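Local atomic coordinates of acyl-CoA hydrolase (Bacillus halodurans, PDB entry 1VPM), a protein that binds coenzyme A and probably hydrolyses the thioester of long-chain fatty acyl-CoA. Residues A[97-102]-A[157-162]; A[52-57]-A[122-127]; A[28-33]-A[39-44]. All coordinates share one frame; numbering follows the deposited sequence. Where two conformers were deposited one is given.

Contact 1: A[97-102]-A[157-162]; sequences RTSMEV and ARKENR. With COA (coenzyme A), chain D.
Glu101, on strand 99-109 of the hotdog-fold sheet, is gripped by two arginines of the C-terminal helix 146-166, and this salt-bridge network is the tight part of the contact. Arg158 meets the carboxylate side-on through NE and NH2, one nitrogen to each oxygen: Arg158 NH2 lies 2.9 Å from Glu101 OE1 and Arg158 NE 2.9 Å from Glu101 OE2, both bonds nearly straight, on the syn sides, with the two flat groups only 28° apart. Arg162 meets OE2 from its anti side, its guanidinium turned 84° from the carboxylate, and Arg162 NH2 takes the anti lone pair of Glu101 OE2 at 2.8 Å. With CG anti to the backbone N (chi1 -176°) and the chain extended beyond it, Glu101 reaches straight toward the helix. Thr93 OG1 also bonds Glu101 OE1, and Asp72 forms a salt bridge with Arg162 NH2, so the charges around the buried Glu101 probably balance one another.

The other side is looser and turned to coenzyme A. Lys159 stretches out fully, yet Lys159 NZ stops 4.2 Å from Ser99 OG and 3.6 Å from phosphate oxygen O7A of coenzyme A. The turn and first strand residue hold that 3'-phosphate more closely, through Thr98 N, weaker bonds from Arg97 N and Ser99 N, and two hydroxyls: Thr98 OG1 donates to O9A of coenzyme A at 2.8 Å, and Ser99 OG donates to O8A of the same phosphate at 2.7 Å.

Contact 2: A[52-57]-A[122-127]; sequences EIAALT and SFLTMV. With COA (coenzyme A), chain D.
Ala54 of helix 43-62, with Ala55 beside it, packs on Leu124 and Met126 of strand 116-129, and the side-chain contacts between these two segments are apolar. Ala54 CB sits against both methyl branches of Leu124, 3.9 Å from Leu124 CD2 and 4.1 Å from Leu124 CD1. Met126, present as selenomethionine, folds back on itself: chi2 (-56°) sets its SE beside Ala54 CB at 4.2 Å, and chi3 (-66°) turns Met126 CE to the helix backbone, 3.8 Å from Ala55 CA. With alanines at the interface, the segment axes lie 9.2 Å apart at closest approach, crossing at -46°. This is the central arrangement of the hotdog fold, a long helix lying against the antiparallel sheet, and Val102 on the neighbouring strand also packs on Ala54.

The side-chain hydrogen bond within these segments lies inside the helix: Ile53 O accepts from Thr57 N and from Thr57 OG1 (2.8 Å to Ile53 O), the two donors arriving from opposite faces of the carbonyl plane.

Ligand contacts belong to the alternate residues of the strand. Thr125 CG2 lies 3.3 Å from adenine N3A of coenzyme A, while Val127 CG2 touches its ribose oxygen O4B at 3.4 Å.

Contact 3: A[28-33]-A[39-44]; sequences RLVLPP and GTIFGG. With COA (coenzyme A), chain B.
Val30 CG1 and Ile41 CG1 both stand opposite their own backbone nitrogens (chi1 -180° and -164°), and Ile41 then continues extended through chi2 (175°), which sends its CD1 toward the valine. There Ile41 CD1 meets the two valine methyls about equally, 4.0 Å from Val30 CG2 and 4.1 Å from Val30 CG1. The side chains cross obliquely, and Val30 CG1 also rests on Ile41 CB.

The other branch of the isoleucine faces a coenzyme A that is also bound by Ser99 of the second subunit: Ile41 CG2 lies 3.8 Å from its sulfur S1P. The backbone follows, with Ile41 O 3.2 Å from C3P of coenzyme A, placing this turn beside the thiol end of the pantetheine arm. Replacing Ile41 by an alanine would probably leave Val30 CG2 without the CD1 it packs on and open a gap on the CG2 side, beside the thiol.

A second, slighter contact involves Phe42, the N-cap residue of helix 43-62. Its ring offers an edge to a backbone carbonyl, Phe42 CE2 lying 3.9 Å from Pro33 O, near the ring plane.

Leu29 of the fourth subunit packs on Phe42, and Pro33 meets its own counterpart there. Within the chain, the contact joins the loop just after strand 24-29 to the loop leading into helix 43-62, with Leu86 of strand 85-95 touching both Val30 and Ile41, and Val46 of the helix packing on Ile41.

How the contacts relate
Contact 2 is the core of the three, its centre about 4 Å from the centre of the chain, with apolar side-chain packing across its segments. Contact 1, also buried but farther out, adds charge by docking the C-terminal helix on the same sheet; its strand 99-109 pairs with strand 116-129 of contact 2, as the Met100 N to Met126 O distance of 2.8 Å attests. Contact 3 is only partly buried, on the opposite side of the chain's centre from contact 1, and lies among subunit interfaces. It shares helix 43-62 with contact 2, linked by the Arg28-Glu52 salt bridge. Contacts 1 and 2 border one coenzyme A at its nucleotide part, contact 3 another at its thiol end.

Contact 1: A[97-102]-A[157-162]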
loop_
_atom_site.group_PDB
_atom_site.type_symbol
_atom_site.label_atom_id
_atom_site.label_comp_id
_atom_site.label_asym_id
_atom_site.label_seq_id
_atom_site.Cartn_x
_atom_site.Cartn_y
_atom_site.Cartn_z
ATOM N N ARG A 97 3.617 25.001 -25.730
ATOM C CA ARG A 97 2.314 24.884 -26.365
ATOM C C ARG A 97 1.412 23.959 -25.580
ATOM O O ARG A 97 0.290 24.334 -25.237
ATOM C CB ARG A 97 2.471 24.378 -27.804
ATOM C CG ARG A 97 1.234 24.630 -28.643
ATOM C CD ARG A 97 1.414 24.147 -30.095
ATOM N NE ARG A 97 1.358 22.680 -30.204
ATOM C CZ ARG A 97 0.238 21.952 -30.262
ATOM N NH1 ARG A 97 -0.975 22.518 -30.224
ATOM N NH2 ARG A 97 0.336 20.629 -30.360
ATOM N N THR A 98 1.906 22.752 -25.304
ATOM C CA THR A 98 1.181 21.746 -24.536
ATOM C C THR A 98 1.913 21.336 -23.272
ATOM O O THR A 98 1.404 20.504 -22.518
ATOM C CB THR A 98 0.948 20.481 -25.386
ATOM O OG1 THR A 98 2.181 19.768 -25.580
ATOM C CG2 THR A 98 0.340 20.868 -26.727
ATOM N N SER A 99 3.096 21.906 -23.059
ATOM C CA SER A 99 3.998 21.497 -21.964
ATOM C C SER A 99 4.128 22.592 -20.922
ATOM O O SER A 99 3.939 23.787 -21.193
ATOM C CB SER A 99 5.367 21.090 -22.538
ATOM O OG SER A 99 6.073 22.199 -23.056
HETATM N N MSE A 100 4.396 22.155 -19.689
HETATM C CA MSE A 100 4.593 23.021 -18.557
HETATM C C MSE A 100 5.850 22.591 -17.833
HETATM O O MSE A 100 6.039 21.401 -17.558
HETATM C CB MSE A 100 3.435 22.849 -17.610
HETATM C CG MSE A 100 2.131 23.333 -18.149
HETATM SE SE MSE A 100 0.561 22.559 -17.204
HETATM C CE MSE A 100 0.484 20.770 -18.003
ATOM N N GLU A 101 6.725 23.541 -17.542
ATOM C CA GLU A 101 7.781 23.277 -16.595
ATOM C C GLU A 101 7.230 23.457 -15.178
ATOM O O GLU A 101 6.555 24.455 -14.869
ATOM C CB GLU A 101 8.960 24.249 -16.805
ATOM C CG GLU A 101 10.115 23.936 -15.894
ATOM C CD GLU A 101 11.272 24.932 -16.065
ATOM O OE1 GLU A 101 11.067 26.149 -15.778
ATOM O OE2 GLU A 101 12.336 24.501 -16.553
ATOM N N VAL A 102 7.493 22.460 -14.352
ATOM C CA VAL A 102 7.102 22.466 -12.951
ATOM C C VAL A 102 8.373 22.417 -12.078
ATOM O O VAL A 102 9.257 21.571 -12.269
ATOM C CB VAL A 102 6.132 21.332 -12.601
ATOM C CG1 VAL A 102 5.802 21.357 -11.114
ATOM C CG2 VAL A 102 4.863 21.419 -13.443
ATOM N N ALA A 157 16.260 28.607 -21.664
ATOM C CA ALA A 157 17.556 27.935 -21.675
ATOM C C ALA A 157 17.471 26.482 -21.199
ATOM O O ALA A 157 18.148 25.615 -21.737
ATOM C CB ALA A 157 18.506 28.668 -20.822
ATOM N N ARG A 158 16.681 26.216 -20.160
ATOM C CA ARG A 158 16.523 24.874 -19.657
ATOM C C ARG A 158 15.824 23.996 -20.666
ATOM O O ARG A 158 16.155 22.815 -20.783
ATOM C CB ARG A 158 15.763 24.862 -18.314
ATOM C CG ARG A 158 16.617 25.395 -17.156
ATOM C CD ARG A 158 15.948 25.181 -15.824
ATOM N NE ARG A 158 14.690 25.886 -15.695
ATOM C CZ ARG A 158 14.576 27.126 -15.277
ATOM N NH1 ARG A 158 15.637 27.784 -14.880
ATOM N NH2 ARG A 158 13.401 27.692 -15.227
ATOM N N LYS A 159 14.854 24.565 -21.379
ATOM C CA LYS A 159 14.113 23.840 -22.394
ATOM C C LYS A 159 15.063 23.461 -23.549
ATOM O O LYS A 159 15.015 22.338 -24.034
ATOM C CB LYS A 159 12.962 24.667 -22.953
ATOM C CG LYS A 159 11.976 23.793 -23.762
ATOM C CD LYS A 159 10.782 24.573 -24.337
ATOM C CE LYS A 159 9.689 23.628 -24.950
ATOM N NZ LYS A 159 8.586 24.370 -25.669
ATOM N N GLU A 160 15.932 24.386 -23.914
ATOM C CA GLU A 160 16.934 24.123 -24.944
ATOM C C GLU A 160 17.855 22.979 -24.532
ATOM O O GLU A 160 18.192 22.125 -25.370
ATOM C CB GLU A 160 17.735 25.405 -25.257
ATOM C CG GLU A 160 18.656 25.301 -26.451
ATOM C CD GLU A 160 17.936 24.875 -27.742
ATOM O OE1 GLU A 160 16.731 25.188 -27.924
ATOM O OE2 GLU A 160 18.590 24.212 -28.575
ATOM N N ASN A 161 18.256 22.947 -23.257
ATOM C CA ASN A 161 19.050 21.829 -22.731
ATOM C C ASN A 161 18.336 20.483 -22.797
ATOM O O ASN A 161 18.981 19.474 -23.053
ATOM C CB ASN A 161 19.556 22.122 -21.322
ATOM C CG ASN A 161 20.586 23.237 -21.295
ATOM O OD1 ASN A 161 20.993 23.736 -22.340
ATOM N ND2 ASN A 161 20.998 23.643 -20.093
ATOM N N ARG A 162 17.034 20.452 -22.561
ATOM C CA ARG A 162 16.290 19.208 -22.643
ATOM C C ARG A 162 16.228 18.722 -24.097
ATOM O O ARG A 162 16.314 17.517 -24.344
ATOM C CB ARG A 162 14.880 19.371 -22.093
ATOM C CG ARG A 162 14.863 19.744 -20.613
ATOM C CD ARG A 162 13.493 19.944 -20.066
ATOM N NE ARG A 162 13.668 20.482 -18.724
ATOM C CZ ARG A 162 13.265 21.676 -18.310
ATOM N NH1 ARG A 162 12.535 22.483 -19.093
ATOM N NH2 ARG A 162 13.540 22.037 -17.085
HETATM N N1A COA D . 11.392 16.444 -22.018
HETATM C C2A COA D . 10.838 17.692 -22.018
HETATM N N3A COA D . 9.808 17.990 -22.927
HETATM C C4A COA D . 9.360 17.033 -23.789
HETATM C C5A COA D . 9.934 15.749 -23.802
HETATM C C6A COA D . 10.969 15.447 -22.912
HETATM N N6A COA D . 11.613 14.271 -23.025
HETATM N N7A COA D . 9.309 15.022 -24.779
HETATM C C8A COA D . 8.364 15.809 -25.366
HETATM N N9A COA D . 8.396 17.045 -24.768
HETATM C C1B COA D . 7.431 18.109 -24.968
HETATM C C2B COA D . 7.550 18.665 -26.369
HETATM O O2B COA D . 8.638 19.546 -26.464
HETATM C C3B COA D . 6.195 19.335 -26.531
HETATM O O3B COA D . 6.350 20.657 -26.047
HETATM P P3B COA D . 5.478 21.902 -26.535
HETATM O O7A COA D . 6.210 22.575 -27.625
HETATM O O8A COA D . 5.252 22.904 -25.475
HETATM O O9A COA D . 4.125 21.367 -26.903
HETATM C C4B COA D . 5.268 18.442 -25.694
HETATM O O4B COA D . 6.132 17.574 -24.958
HETATM C C5B COA D . 4.329 17.559 -26.522
HETATM O O5B COA D . 5.127 16.767 -27.400
HETATM P P1A COA D . 4.828 16.592 -29.000
HETATM O O1A COA D . 6.150 16.543 -29.737
HETATM O O2A COA D . 3.870 17.649 -29.511
HETATM O O3A COA D . 4.033 15.196 -29.146
HETATM P P2A COA D . 4.519 13.717 -28.700
HETATM O O4A COA D . 5.971 13.512 -29.104
HETATM O O5A COA D . 3.514 12.747 -29.299
HETATM O O6A COA D . 4.360 13.652 -27.082
HETATM C CBP COA D . 5.181 12.863 -24.980
HETATM C CCP COA D . 5.473 13.727 -26.206
HETATM C CDP COA D . 6.105 13.272 -23.828
HETATM C CEP COA D . 3.716 13.140 -24.581
HETATM C CAP COA D . 5.391 11.366 -25.349
HETATM O OAP COA D . 6.688 11.033 -25.830
HETATM C C9P COA D . 5.018 10.487 -24.170
HETATM O O9P COA D . 3.646 10.222 -23.992
HETATM N N8P COA D . 5.944 10.008 -23.324
HETATM C C7P COA D . 5.464 9.186 -22.230
HETATM C C6P COA D . 4.890 10.041 -21.096
HETATM C C5P COA D . 4.474 9.169 -19.929
HETATM O O5P COA D . 3.544 8.353 -20.094
HETATM N N4P COA D . 5.143 9.305 -18.779
HETATM C C3P COA D . 4.770 8.564 -17.604
HETATM C C2P COA D . 5.597 7.324 -17.262
HETATM S S1P COA D . 6.092 6.125 -18.573
HETATM O O HOH W 1 11.844 25.217 -19.362
#

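Contact 2: A[52-57]-A[122-127]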
loop_
_atom_site.group_PDB
_atom_site.type_symbol
_atom_site.label_atom_id
_atom_site.label_comp_id
_atom_site.label_asym_id
_atom_site.label_seq_id
_atom_site.Cartn_x
_atom_site.Cartn_y
_atom_site.Cartn_z
ATOM N N GLU A 52 4.184 13.284 -7.913
ATOM C CA GLU A 52 2.796 13.406 -7.454
ATOM C C GLU A 52 2.429 14.860 -7.358
ATOM O O GLU A 52 1.349 15.284 -7.826
ATOM C CB GLU A 52 2.631 12.712 -6.085
ATOM C CG GLU A 52 1.237 12.592 -5.598
ATOM C CD GLU A 52 1.132 11.933 -4.219
ATOM O OE1 GLU A 52 1.929 11.001 -3.917
ATOM O OE2 GLU A 52 0.257 12.387 -3.468
ATOM N N ILE A 53 3.302 15.645 -6.735
ATOM C CA ILE A 53 2.981 17.064 -6.524
ATOM C C ILE A 53 3.068 17.778 -7.878
ATOM O O ILE A 53 2.306 18.688 -8.160
ATOM C CB ILE A 53 3.798 17.718 -5.414
ATOM C CG1 ILE A 53 3.168 19.055 -4.988
ATOM C CG2 ILE A 53 5.165 17.893 -5.730
ATOM C CD1 ILE A 53 3.691 19.602 -3.723
ATOM N N ALA A 54 3.964 17.361 -8.740
ATOM C CA ALA A 54 4.042 17.983 -10.047
ATOM C C ALA A 54 2.813 17.761 -10.899
ATOM O O ALA A 54 2.401 18.662 -11.634
ATOM C CB ALA A 54 5.297 17.543 -10.771
ATOM N N ALA A 55 2.276 16.557 -10.857
ATOM C CA ALA A 55 1.044 16.187 -11.559
ATOM C C ALA A 55 -0.100 17.038 -11.044
ATOM O O ALA A 55 -0.880 17.562 -11.841
ATOM C CB ALA A 55 0.734 14.748 -11.371
ATOM N N LEU A 56 -0.234 17.158 -9.716
ATOM C CA LEU A 56 -1.276 18.000 -9.152
ATOM C C LEU A 56 -1.175 19.450 -9.597
ATOM O O LEU A 56 -2.178 20.066 -10.003
ATOM C CB LEU A 56 -1.300 17.892 -7.612
ATOM C CG LEU A 56 -1.883 16.630 -6.977
ATOM C CD1 LEU A 56 -1.410 16.515 -5.557
ATOM C CD2 LEU A 56 -3.412 16.651 -7.048
ATOM N N THR A 57 0.025 19.968 -9.522
ATOM C CA THR A 57 0.324 21.324 -9.969
ATOM C C THR A 57 -0.072 21.579 -11.434
ATOM O O THR A 57 -0.734 22.579 -11.789
ATOM C CB THR A 57 1.792 21.605 -9.705
ATOM O OG1 THR A 57 2.042 21.435 -8.273
ATOM C CG2 THR A 57 2.188 23.004 -10.149
ATOM N N SER A 122 13.932 20.267 -8.020
ATOM C CA SER A 122 13.928 19.664 -9.322
ATOM C C SER A 122 12.978 20.419 -10.266
ATOM O O SER A 122 12.158 21.185 -9.844
ATOM C CB SER A 122 13.581 18.175 -9.109
ATOM O OG SER A 122 12.359 17.773 -9.647
ATOM N N PHE A 123 13.227 20.282 -11.552
ATOM C CA PHE A 123 12.270 20.676 -12.604
ATOM C C PHE A 123 11.766 19.453 -13.364
ATOM O O PHE A 123 12.532 18.503 -13.614
ATOM C CB PHE A 123 12.934 21.559 -13.640
ATOM C CG PHE A 123 13.405 22.882 -13.110
ATOM C CD1 PHE A 123 12.498 23.934 -12.938
ATOM C CD2 PHE A 123 14.738 23.113 -12.878
ATOM C CE1 PHE A 123 12.937 25.192 -12.465
ATOM C CE2 PHE A 123 15.149 24.331 -12.412
ATOM C CZ PHE A 123 14.242 25.375 -12.210
ATOM N N LEU A 124 10.454 19.425 -13.614
ATOM C CA LEU A 124 9.860 18.450 -14.447
ATOM C C LEU A 124 9.157 19.082 -15.641
ATOM O O LEU A 124 8.808 20.279 -15.635
ATOM C CB LEU A 124 8.831 17.666 -13.652
ATOM C CG LEU A 124 9.316 16.839 -12.471
ATOM C CD1 LEU A 124 9.412 17.709 -11.235
ATOM C CD2 LEU A 124 8.368 15.636 -12.170
ATOM N N THR A 125 8.947 18.274 -16.654
ATOM C CA THR A 125 8.169 18.710 -17.811
ATOM C C THR A 125 6.913 17.854 -17.846
ATOM O O THR A 125 6.975 16.611 -18.071
ATOM C CB THR A 125 8.956 18.591 -19.114
ATOM O OG1 THR A 125 10.116 19.453 -19.094
ATOM C CG2 THR A 125 8.074 19.033 -20.286
HETATM N N MSE A 126 5.761 18.527 -17.709
HETATM C CA MSE A 126 4.469 17.880 -17.711
HETATM C C MSE A 126 3.749 18.264 -18.990
HETATM O O MSE A 126 3.865 19.391 -19.415
HETATM C CB MSE A 126 3.639 18.353 -16.508
HETATM C CG MSE A 126 4.308 18.251 -15.142
HETATM SE SE MSE A 126 4.924 16.361 -14.758
HETATM C CE MSE A 126 3.182 15.621 -14.686
ATOM N N VAL A 127 2.985 17.341 -19.558
ATOM C CA VAL A 127 2.250 17.577 -20.799
ATOM C C VAL A 127 0.798 17.357 -20.541
ATOM O O VAL A 127 0.438 16.322 -20.035
ATOM C CB VAL A 127 2.781 16.688 -21.959
ATOM C CG1 VAL A 127 1.950 16.892 -23.201
ATOM C CG2 VAL A 127 4.222 17.060 -22.252
HETATM N N1A COA D . 11.392 16.444 -22.018
HETATM C C2A COA D . 10.838 17.692 -22.018
HETATM N N3A COA D . 9.808 17.990 -22.927
HETATM C C4A COA D . 9.360 17.033 -23.789
HETATM C C5A COA D . 9.934 15.749 -23.802
HETATM C C6A COA D . 10.969 15.447 -22.912
HETATM N N6A COA D . 11.613 14.271 -23.025
HETATM N N7A COA D . 9.309 15.022 -24.779
HETATM C C8A COA D . 8.364 15.809 -25.366
HETATM N N9A COA D . 8.396 17.045 -24.768
HETATM C C1B COA D . 7.431 18.109 -24.968
HETATM C C2B COA D . 7.550 18.665 -26.369
HETATM O O2B COA D . 8.638 19.546 -26.464
HETATM C C3B COA D . 6.195 19.335 -26.531
HETATM O O3B COA D . 6.350 20.657 -26.047
HETATM P P3B COA D . 5.478 21.902 -26.535
HETATM O O7A COA D . 6.210 22.575 -27.625
HETATM O O8A COA D . 5.252 22.904 -25.475
HETATM O O9A COA D . 4.125 21.367 -26.903
HETATM C C4B COA D . 5.268 18.442 -25.694
HETATM O O4B COA D . 6.132 17.574 -24.958
HETATM C C5B COA D . 4.329 17.559 -26.522
HETATM O O5B COA D . 5.127 16.767 -27.400
HETATM P P1A COA D . 4.828 16.592 -29.000
HETATM O O1A COA D . 6.150 16.543 -29.737
HETATM O O2A COA D . 3.870 17.649 -29.511
HETATM O O3A COA D . 4.033 15.196 -29.146
HETATM P P2A COA D . 4.519 13.717 -28.700
HETATM O O4A COA D . 5.971 13.512 -29.104
HETATM O O5A COA D . 3.514 12.747 -29.299
HETATM O O6A COA D . 4.360 13.652 -27.082
HETATM C CBP COA D . 5.181 12.863 -24.980
HETATM C CCP COA D . 5.473 13.727 -26.206
HETATM C CDP COA D . 6.105 13.272 -23.828
HETATM C CEP COA D . 3.716 13.140 -24.581
HETATM C CAP COA D . 5.391 11.366 -25.349
HETATM O OAP COA D . 6.688 11.033 -25.830
HETATM C C9P COA D . 5.018 10.487 -24.170
HETATM O O9P COA D . 3.646 10.222 -23.992
HETATM N N8P COA D . 5.944 10.008 -23.324
HETATM C C7P COA D . 5.464 9.186 -22.230
HETATM C C6P COA D . 4.890 10.041 -21.096
HETATM C C5P COA D . 4.474 9.169 -19.929
HETATM O O5P COA D . 3.544 8.353 -20.094
HETATM N N4P COA D . 5.143 9.305 -18.779
HETATM C C3P COA D . 4.770 8.564 -17.604
HETATM C C2P COA D . 5.597 7.324 -17.262
HETATM S S1P COA D . 6.092 6.125 -18.573
#

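Contact 3: A[28-33]-A[39-44]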
loop_
_atom_site.group_PDB
_atom_site.type_symbol
_atom_site.label_atom_id
_atom_site.label_comp_id
_atom_site.label_asym_id
_atom_site.label_seq_id
_atom_site.Cartn_x
_atom_site.Cartn_y
_atom_site.Cartn_z
ATOM N N ARG A 28 4.242 14.786 4.038
ATOM C CA ARG A 28 4.159 13.321 4.195
ATOM C C ARG A 28 5.011 12.916 5.384
ATOM O O ARG A 28 6.121 13.387 5.551
ATOM C CB ARG A 28 4.783 12.642 2.952
ATOM C CG ARG A 28 4.229 13.009 1.598
ATOM C CD ARG A 28 2.752 12.818 1.565
ATOM N NE ARG A 28 2.426 11.412 1.469
ATOM C CZ ARG A 28 2.004 10.816 0.356
ATOM N NH1 ARG A 28 1.822 11.502 -0.786
ATOM N NH2 ARG A 28 1.759 9.517 0.391
ATOM N N LEU A 29 4.512 11.980 6.150
ATOM C CA LEU A 29 5.256 11.422 7.237
ATOM C C LEU A 29 6.194 10.360 6.670
ATOM O O LEU A 29 5.761 9.534 5.860
ATOM C CB LEU A 29 4.261 10.799 8.185
ATOM C CG LEU A 29 4.747 10.352 9.560
ATOM C CD1 LEU A 29 5.496 11.451 10.282
ATOM C CD2 LEU A 29 3.559 9.896 10.373
ATOM N N VAL A 30 7.429 10.324 7.147
ATOM C CA VAL A 30 8.387 9.270 6.715
ATOM C C VAL A 30 8.214 8.075 7.642
ATOM O O VAL A 30 8.348 8.178 8.903
ATOM C CB VAL A 30 9.817 9.742 6.738
ATOM C CG1 VAL A 30 10.763 8.624 6.279
ATOM C CG2 VAL A 30 9.981 10.940 5.823
ATOM N N LEU A 31 7.857 6.914 7.082
ATOM C CA LEU A 31 7.638 5.758 7.880
ATOM C C LEU A 31 8.563 4.592 7.521
ATOM O O LEU A 31 9.173 4.629 6.487
ATOM C CB LEU A 31 6.197 5.316 7.723
ATOM C CG LEU A 31 5.261 6.348 8.411
ATOM C CD1 LEU A 31 3.871 6.090 7.995
ATOM C CD2 LEU A 31 5.354 6.366 9.930
ATOM N N PRO A 32 8.657 3.580 8.399
ATOM C CA PRO A 32 9.614 2.456 8.160
ATOM C C PRO A 32 9.595 1.769 6.791
ATOM O O PRO A 32 10.661 1.445 6.270
ATOM C CB PRO A 32 9.306 1.507 9.304
ATOM C CG PRO A 32 8.855 2.441 10.419
ATOM C CD PRO A 32 7.973 3.417 9.700
ATOM N N PRO A 33 8.419 1.590 6.172
ATOM C CA PRO A 33 8.397 1.009 4.811
ATOM C C PRO A 33 9.083 1.823 3.725
ATOM O O PRO A 33 9.343 1.289 2.665
ATOM C CB PRO A 33 6.895 0.928 4.481
ATOM C CG PRO A 33 6.197 1.051 5.758
ATOM C CD PRO A 33 7.058 1.841 6.681
ATOM N N GLY A 39 17.234 3.519 8.306
ATOM C CA GLY A 39 16.194 4.525 8.527
ATOM C C GLY A 39 16.216 5.760 7.673
ATOM O O GLY A 39 15.467 6.707 7.913
ATOM N N THR A 40 17.016 5.722 6.605
ATOM C CA THR A 40 17.099 6.813 5.628
ATOM C C THR A 40 16.099 6.571 4.505
ATOM O O THR A 40 16.068 5.447 3.944
ATOM C CB THR A 40 18.505 6.859 5.012
ATOM O OG1 THR A 40 19.403 7.350 6.006
ATOM C CG2 THR A 40 18.524 7.781 3.873
ATOM N N ILE A 41 15.281 7.578 4.191
ATOM C CA ILE A 41 14.251 7.418 3.187
ATOM C C ILE A 41 14.862 7.038 1.833
ATOM O O ILE A 41 15.925 7.543 1.473
ATOM C CB ILE A 41 13.337 8.676 3.074
ATOM C CG1 ILE A 41 12.071 8.348 2.320
ATOM C CG2 ILE A 41 14.105 9.866 2.523
ATOM C CD1 ILE A 41 11.036 9.504 2.268
ATOM N N PHE A 42 14.221 6.087 1.132
ATOM C CA PHE A 42 14.667 5.746 -0.245
ATOM C C PHE A 42 14.533 6.942 -1.158
ATOM O O PHE A 42 13.512 7.652 -1.124
ATOM C CB PHE A 42 13.834 4.592 -0.817
ATOM C CG PHE A 42 13.946 3.296 -0.078
ATOM C CD1 PHE A 42 15.166 2.637 0.021
ATOM C CD2 PHE A 42 12.815 2.680 0.459
ATOM C CE1 PHE A 42 15.256 1.397 0.661
ATOM C CE2 PHE A 42 12.916 1.465 1.099
ATOM C CZ PHE A 42 14.149 0.852 1.213
ATOM N N GLY A 43 15.548 7.175 -2.008
ATOM C CA GLY A 43 15.465 8.158 -3.067
ATOM C C GLY A 43 14.190 8.043 -3.890
ATOM O O GLY A 43 13.614 9.050 -4.317
ATOM N N GLY A 44 13.805 6.823 -4.183
ATOM C CA GLY A 44 12.619 6.580 -4.995
ATOM C C GLY A 44 11.315 7.070 -4.402
ATOM O O GLY A 44 10.408 7.464 -5.149
HETATM N N1A COA B . 25.616 13.215 -7.357
HETATM C C2A COA B . 26.562 12.281 -7.669
HETATM N N3A COA B . 27.532 11.934 -6.711
HETATM C C4A COA B . 27.512 12.518 -5.479
HETATM C C5A COA B . 26.547 13.487 -5.155
HETATM C C6A COA B . 25.588 13.850 -6.105
HETATM N N6A COA B . 24.760 14.879 -5.847
HETATM N N7A COA B . 26.791 13.910 -3.875
HETATM C C8A COA B . 27.870 13.230 -3.395
HETATM N N9A COA B . 28.320 12.380 -4.375
HETATM C C1B COA B . 29.326 11.348 -4.208
HETATM C C2B COA B . 30.683 11.975 -3.978
HETATM O O2B COA B . 31.240 12.413 -5.189
HETATM C C3B COA B . 31.431 10.819 -3.334
HETATM O O3B COA B . 32.007 10.083 -4.399
HETATM P P3B COA B . 33.330 9.200 -4.269
HETATM O O7A COA B . 34.479 10.033 -4.671
HETATM O O8A COA B . 33.324 8.012 -5.144
HETATM O O9A COA B . 33.372 8.684 -2.860
HETATM C C4B COA B . 30.327 10.084 -2.559
HETATM O O4B COA B . 29.097 10.660 -3.005
HETATM C C5B COA B . 30.395 10.269 -1.041
HETATM O O5B COA B . 30.355 11.668 -0.764
HETATM P P1A COA B . 31.385 12.429 0.256
HETATM O O1A COA B . 31.706 13.796 -0.312
HETATM O O2A COA B . 32.602 11.580 0.562
HETATM O O3A COA B . 30.597 12.557 1.658
HETATM P P2A COA B . 29.184 13.293 1.948
HETATM O O4A COA B . 29.147 14.632 1.228
HETATM O O5A COA B . 29.038 13.341 3.460
HETATM O O6A COA B . 28.027 12.304 1.375
HETATM C CBP COA B . 25.904 12.049 0.306
HETATM C CCP COA B . 27.335 12.566 0.165
HETATM C CDP COA B . 25.277 11.878 -1.081
HETATM C CEP COA B . 25.996 10.671 0.997
HETATM C CAP COA B . 25.080 13.054 1.162
HETATM O OAP COA B . 25.025 14.383 0.657
HETATM C C9P COA B . 23.681 12.513 1.389
HETATM O O9P COA B . 23.534 11.561 2.418
HETATM N N8P COA B . 22.641 12.901 0.634
HETATM C C7P COA B . 21.355 12.307 0.942
HETATM C C6P COA B . 21.234 10.896 0.359
HETATM C C5P COA B . 19.854 10.328 0.618
HETATM O O5P COA B . 19.505 10.119 1.799
HETATM N N4P COA B . 19.066 10.097 -0.437
HETATM C C3P COA B . 17.767 9.498 -0.286
HETATM C C2P COA B . 16.555 10.429 -0.321
HETATM S S1P COA B . 16.565 12.033 0.588
#